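Local coordinates for protein cellobiose 2-epimerase (Ruminococcus albus, PDB 3VW5) that catalyses the reversible epimerization of cellobiose to 4-O-beta-D-glucopyranosyl-D-mannose, working on the unmodified sugar, at residues M1-I14 with N375-I389. The protein carries 2 engineered substitutions. Numbering follows the deposited sequence.
Sequences MMISEIRQELTDHI and NGRMCMEVITRGVDI
Met1 and Met2 meet the end of the chain at Asp388 and Ile389, an instance of how an (alpha/alpha)6 barrel is closed: helix 2-19, the first in sequence, packs against helix 373-385, the last. Their axes approach to 8.9 Å, with N-to-C directions 139° apart. Met1 CB lies beside the Asp388 carboxylate. Met2 N donates to Ile389 O (3.1 Å), meeting the oxygen nearly head-on, while its methyl CE turns back toward Val387 O and Ile389 CG2, with Trp333 of helix 323-340 covering the same side chain. Ile3 N reaches Asp388 OD2 at a straight 170°, from above the carboxylate plane. The same oxygen takes Ile389 N through its anti lone pair; two N-H groups thus hold one oxygen, and the amino end of helix 2-19 would probably favour the carboxylate's negative charge. Replacing Asp388 with an alanine would probably leave the amides of both Ile3 and Ile389 without this acceptor, and the Met2 N bond to Ile389 O to hold the tail to the helix. With CG1 anti to the carbonyl carbon (chi1 -61°), Ile3 carries CD1 to Gly386 CA, 3.5 Å away, where the chain leaves the helix with positive phi. One turn on, Ile6 lays CG2 against Cys379 CA at 3.4 Å, and its CD1 meets both methyls of Val382, the two side chains crossing at about a right angle. Arg7 contributes its aliphatic part, CG resting on Ile383 CD1. Leu10 also packs on Cys379, its CB 3.6 Å from Cys379 CB, roughly perpendicular to the approach of Ile6, and touches Leu64 of helix 47-64. Farthest along the segment, Ile14 extends CD1 to within 3.9 Å of Cys379 SG.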
loop_
_atom_site.group_PDB
_atom_site.type_symbol
_atom_site.label_atom_id
_atom_site.label_comp_id
_atom_site.label_asym_id
_atom_site.label_seq_id
_atom_site.Cartn_x
_atom_site.Cartn_y
_atom_site.Cartn_z
ATOM N N MET A 1 10.691 -20.006 14.733
ATOM C CA MET A 1 9.408 -20.099 14.042
ATOM C C MET A 1 9.173 -18.877 13.143
ATOM O O MET A 1 10.078 -18.066 12.932
ATOM C CB MET A 1 8.267 -20.257 15.051
ATOM C CG MET A 1 8.488 -21.386 16.073
ATOM S SD MET A 1 7.013 -21.834 17.032
ATOM C CE MET A 1 6.230 -23.033 15.949
ATOM N N MET A 2 7.959 -18.737 12.625
ATOM C CA MET A 2 7.667 -17.696 11.637
ATOM C C MET A 2 7.975 -16.252 12.072
ATOM O O MET A 2 8.599 -15.488 11.313
ATOM C CB MET A 2 6.216 -17.806 11.176
ATOM C CG MET A 2 5.942 -17.213 9.799
ATOM S SD MET A 2 4.153 -17.185 9.486
ATOM C CE MET A 2 3.634 -16.240 10.925
ATOM N N ILE A 3 7.543 -15.864 13.275
ATOM C CA ILE A 3 7.739 -14.477 13.699
ATOM C C ILE A 3 9.214 -14.128 13.817
ATOM O O ILE A 3 9.640 -13.053 13.401
ATOM C CB ILE A 3 7.028 -14.139 15.021
ATOM C CG1 ILE A 3 5.524 -14.335 14.880
ATOM C CG2 ILE A 3 7.324 -12.698 15.419
ATOM C CD1 ILE A 3 4.750 -13.974 16.117
ATOM N N SER A 4 9.995 -15.043 14.375
ATOM C CA SER A 4 11.410 -14.795 14.597
ATOM C C SER A 4 12.147 -14.588 13.272
ATOM O O SER A 4 13.015 -13.705 13.151
ATOM C CB SER A 4 12.024 -15.947 15.398
ATOM O OG SER A 4 13.260 -16.355 14.843
ATOM N N GLU A 5 11.784 -15.391 12.276
ATOM C CA GLU A 5 12.404 -15.308 10.951
ATOM C C GLU A 5 12.064 -13.996 10.254
ATOM O O GLU A 5 12.940 -13.323 9.688
ATOM C CB GLU A 5 11.969 -16.486 10.073
ATOM C CG GLU A 5 12.322 -17.857 10.649
ATOM C CD GLU A 5 11.675 -19.005 9.889
ATOM O OE1 GLU A 5 10.972 -18.735 8.889
ATOM O OE2 GLU A 5 11.865 -20.178 10.297
ATOM N N ILE A 6 10.789 -13.629 10.315
ATOM C CA ILE A 6 10.331 -12.421 9.654
ATOM C C ILE A 6 10.951 -11.184 10.295
ATOM O O ILE A 6 11.370 -10.259 9.591
ATOM C CB ILE A 6 8.792 -12.360 9.608
ATOM C CG1 ILE A 6 8.282 -13.238 8.467
ATOM C CG2 ILE A 6 8.308 -10.938 9.437
ATOM C CD1 ILE A 6 6.814 -13.545 8.545
ATOM N N ARG A 7 11.041 -11.189 11.622
ATOM C CA ARG A 7 11.647 -10.083 12.357
ATOM C C ARG A 7 13.095 -9.904 11.916
ATOM O O ARG A 7 13.604 -8.782 11.825
ATOM C CB ARG A 7 11.567 -10.329 13.869
ATOM C CG ARG A 7 11.968 -9.129 14.730
ATOM C CD ARG A 7 11.873 -9.438 16.226
ATOM N NE ARG A 7 11.035 -8.490 16.977
ATOM C CZ ARG A 7 11.459 -7.307 17.426
ATOM N NH1 ARG A 7 12.710 -6.915 17.175
ATOM N NH2 ARG A 7 10.635 -6.509 18.121
ATOM N N GLN A 8 13.747 -11.029 11.622
ATOM C CA GLN A 8 15.129 -11.031 11.144
ATOM C C GLN A 8 15.248 -10.451 9.738
ATOM O O GLN A 8 16.179 -9.681 9.431
ATOM C CB GLN A 8 15.664 -12.452 11.132
ATOM C CG GLN A 8 16.659 -12.733 12.222
ATOM C CD GLN A 8 17.852 -13.505 11.703
ATOM O OE1 GLN A 8 18.407 -13.169 10.654
ATOM N NE2 GLN A 8 18.244 -14.555 12.423
ATOM N N GLU A 9 14.299 -10.842 8.887
ATOM C CA GLU A 9 14.248 -10.340 7.520
ATOM C C GLU A 9 14.066 -8.819 7.520
ATOM O O GLU A 9 14.704 -8.100 6.749
ATOM C CB GLU A 9 13.133 -11.039 6.732
ATOM C CG GLU A 9 12.984 -10.537 5.303
ATOM C CD GLU A 9 14.254 -10.701 4.494
ATOM O OE1 GLU A 9 14.448 -9.937 3.523
ATOM O OE2 GLU A 9 15.057 -11.594 4.835
ATOM N N LEU A 10 13.215 -8.331 8.412
ATOM C CA LEU A 10 13.039 -6.896 8.567
ATOM C C LEU A 10 14.315 -6.216 9.069
ATOM O O LEU A 10 14.804 -5.275 8.429
ATOM C CB LEU A 10 11.858 -6.599 9.496
ATOM C CG LEU A 10 11.225 -5.203 9.541
ATOM C CD1 LEU A 10 11.133 -4.734 10.977
ATOM C CD2 LEU A 10 11.912 -4.158 8.672
ATOM N N THR A 11 14.857 -6.692 10.194
ATOM C CA THR A 11 15.986 -6.005 10.837
ATOM C C THR A 11 17.362 -6.220 10.202
ATOM O O THR A 11 18.216 -5.331 10.275
ATOM C CB THR A 11 16.097 -6.323 12.335
ATOM O OG1 THR A 11 16.498 -7.691 12.512
ATOM C CG2 THR A 11 14.768 -6.048 13.047
ATOM N N ASP A 12 17.598 -7.387 9.599
ATOM C CA ASP A 12 18.941 -7.676 9.081
ATOM C C ASP A 12 19.048 -7.556 7.574
ATOM O O ASP A 12 20.153 -7.432 7.039
ATOM C CB ASP A 12 19.448 -9.051 9.526
ATOM C CG ASP A 12 19.490 -9.193 11.038
ATOM O OD1 ASP A 12 19.774 -8.182 11.727
ATOM O OD2 ASP A 12 19.228 -10.312 11.544
ATOM N N HIS A 13 17.907 -7.593 6.887
ATOM C CA HIS A 13 17.921 -7.530 5.428
ATOM C C HIS A 13 17.282 -6.259 4.860
ATOM O O HIS A 13 17.935 -5.485 4.161
ATOM C CB HIS A 13 17.294 -8.795 4.810
ATOM C CG HIS A 13 17.617 -8.972 3.357
ATOM N ND1 HIS A 13 16.702 -9.433 2.433
ATOM C CD2 HIS A 13 18.761 -8.736 2.663
ATOM C CE1 HIS A 13 17.264 -9.469 1.239
ATOM N NE2 HIS A 13 18.516 -9.050 1.353
ATOM N N ILE A 14 16.010 -6.051 5.170
ATOM C CA ILE A 14 15.242 -4.944 4.596
ATOM C C ILE A 14 15.733 -3.561 5.037
ATOM O O ILE A 14 16.058 -2.713 4.203
ATOM C CB ILE A 14 13.737 -5.098 4.893
ATOM C CG1 ILE A 14 13.177 -6.329 4.175
ATOM C CG2 ILE A 14 12.973 -3.868 4.481
ATOM C CD1 ILE A 14 11.728 -6.656 4.539
ATOM N N ASN A 375 6.384 -4.937 1.925
ATOM C CA ASN A 375 7.109 -6.010 2.601
ATOM C C ASN A 375 7.513 -5.620 4.027
ATOM O O ASN A 375 7.486 -6.464 4.951
ATOM C CB ASN A 375 8.291 -6.533 1.766
ATOM C CG ASN A 375 9.234 -5.436 1.358
ATOM O OD1 ASN A 375 9.030 -4.273 1.705
ATOM N ND2 ASN A 375 10.282 -5.793 0.626
ATOM N N GLY A 376 7.865 -4.342 4.197
ATOM C CA GLY A 376 7.999 -3.732 5.514
ATOM C C GLY A 376 6.755 -3.898 6.378
ATOM O O GLY A 376 6.826 -4.369 7.522
ATOM N N ARG A 377 5.596 -3.543 5.830
ATOM C CA ARG A 377 4.371 -3.645 6.617
ATOM C C ARG A 377 4.090 -5.073 7.078
ATOM O O ARG A 377 3.691 -5.285 8.219
ATOM C CB ARG A 377 3.167 -3.060 5.886
ATOM C CG ARG A 377 1.996 -2.797 6.823
ATOM C CD ARG A 377 0.925 -1.942 6.165
ATOM N NE ARG A 377 0.406 -2.572 4.955
ATOM C CZ ARG A 377 -0.501 -2.027 4.153
ATOM N NH1 ARG A 377 -1.017 -0.839 4.436
ATOM N NH2 ARG A 377 -0.897 -2.679 3.070
ATOM N N MET A 378 4.319 -6.053 6.204
ATOM C CA MET A 378 4.090 -7.459 6.568
ATOM C C MET A 378 4.940 -7.887 7.767
ATOM O O MET A 378 4.460 -8.553 8.688
ATOM C CB MET A 378 4.368 -8.384 5.383
ATOM C CG MET A 378 4.174 -9.857 5.684
ATOM S SD MET A 378 5.350 -10.849 4.747
ATOM C CE MET A 378 6.910 -10.294 5.442
ATOM N N CYS A 379 6.209 -7.509 7.747
ATOM C CA CYS A 379 7.088 -7.871 8.841
ATOM C C CYS A 379 6.538 -7.297 10.143
ATOM O O CYS A 379 6.326 -8.039 11.121
ATOM C CB CYS A 379 8.518 -7.420 8.561
ATOM S SG CYS A 379 9.219 -8.189 7.066
ATOM N N MET A 380 6.254 -5.995 10.133
ATOM C CA MET A 380 5.741 -5.319 11.318
ATOM C C MET A 380 4.393 -5.836 11.774
ATOM O O MET A 380 4.156 -5.965 12.978
ATOM C CB MET A 380 5.703 -3.815 11.101
ATOM C CG MET A 380 7.069 -3.295 10.743
ATOM S SD MET A 380 7.179 -1.526 10.521
ATOM C CE MET A 380 7.773 -1.412 8.826
ATOM N N GLU A 381 3.511 -6.151 10.836
ATOM C CA GLU A 381 2.181 -6.612 11.206
ATOM C C GLU A 381 2.252 -7.977 11.866
ATOM O O GLU A 381 1.458 -8.289 12.757
ATOM C CB GLU A 381 1.255 -6.649 9.990
ATOM C CG GLU A 381 0.609 -5.313 9.630
ATOM C CD GLU A 381 -0.517 -4.888 10.589
ATOM O OE1 GLU A 381 -1.194 -5.775 11.182
ATOM O OE2 GLU A 381 -0.729 -3.655 10.736
ATOM N N VAL A 382 3.208 -8.786 11.417
ATOM C CA VAL A 382 3.366 -10.159 11.891
ATOM C C VAL A 382 3.902 -10.105 13.301
ATOM O O VAL A 382 3.384 -10.764 14.214
ATOM C CB VAL A 382 4.352 -10.956 11.013
ATOM C CG1 VAL A 382 4.827 -12.210 11.746
ATOM C CG2 VAL A 382 3.717 -11.317 9.668
ATOM N N ILE A 383 4.945 -9.298 13.457
ATOM C CA ILE A 383 5.552 -9.047 14.746
ATOM C C ILE A 383 4.486 -8.592 15.736
ATOM O O ILE A 383 4.349 -9.143 16.830
ATOM C CB ILE A 383 6.648 -7.965 14.630
ATOM C CG1 ILE A 383 7.921 -8.571 14.038
ATOM C CG2 ILE A 383 6.913 -7.327 15.987
ATOM C CD1 ILE A 383 8.974 -7.560 13.703
ATOM N N THR A 384 3.716 -7.598 15.321
ATOM C CA THR A 384 2.775 -6.914 16.197
ATOM C C THR A 384 1.566 -7.759 16.610
ATOM O O THR A 384 1.047 -7.597 17.710
ATOM C CB THR A 384 2.299 -5.613 15.528
ATOM O OG1 THR A 384 3.129 -4.529 15.966
ATOM C CG2 THR A 384 0.854 -5.322 15.867
ATOM N N ARG A 385 1.120 -8.655 15.731
ATOM C CA ARG A 385 -0.031 -9.505 16.024
ATOM C C ARG A 385 0.358 -10.699 16.890
ATOM O O ARG A 385 -0.489 -11.375 17.467
ATOM C CB ARG A 385 -0.665 -10.002 14.723
ATOM C CG ARG A 385 -1.267 -8.903 13.880
ATOM C CD ARG A 385 -1.738 -9.435 12.560
ATOM N NE ARG A 385 -2.128 -8.344 11.676
ATOM C CZ ARG A 385 -3.379 -8.089 11.303
ATOM N NH1 ARG A 385 -4.379 -8.861 11.724
ATOM N NH2 ARG A 385 -3.626 -7.066 10.495
ATOM N N GLY A 386 1.657 -10.959 16.946
ATOM C CA GLY A 386 2.198 -12.085 17.679
ATOM C C GLY A 386 1.482 -13.421 17.557
ATOM O O GLY A 386 1.406 -14.157 18.534
ATOM N N VAL A 387 0.951 -13.763 16.389
ATOM C CA VAL A 387 0.574 -15.157 16.196
ATOM C C VAL A 387 1.665 -15.888 15.437
ATOM O O VAL A 387 2.106 -15.447 14.383
ATOM C CB VAL A 387 -0.844 -15.369 15.592
ATOM C CG1 VAL A 387 -1.418 -14.077 15.094
ATOM C CG2 VAL A 387 -0.826 -16.441 14.526
ATOM N N ASP A 388 2.122 -16.994 16.018
ATOM C CA ASP A 388 3.254 -17.742 15.490
ATOM C C ASP A 388 2.842 -19.093 14.921
ATOM O O ASP A 388 1.755 -19.595 15.208
ATOM C CB ASP A 388 4.307 -17.957 16.575
ATOM C CG ASP A 388 5.719 -17.753 16.056
ATOM O OD1 ASP A 388 6.585 -17.280 16.834
ATOM O OD2 ASP A 388 5.964 -18.055 14.858
ATOM N N ILE A 389 3.725 -19.679 14.115
ATOM C CA ILE A 389 3.511 -21.023 13.597
ATOM C C ILE A 389 4.776 -21.639 12.983
ATOM O O ILE A 389 5.761 -20.945 12.718
ATOM C CB ILE A 389 2.344 -21.059 12.580
ATOM C CG1 ILE A 389 2.437 -22.326 11.723
ATOM C CG2 ILE A 389 2.347 -19.802 11.706
ATOM C CD1 ILE A 389 1.144 -22.689 11.009
#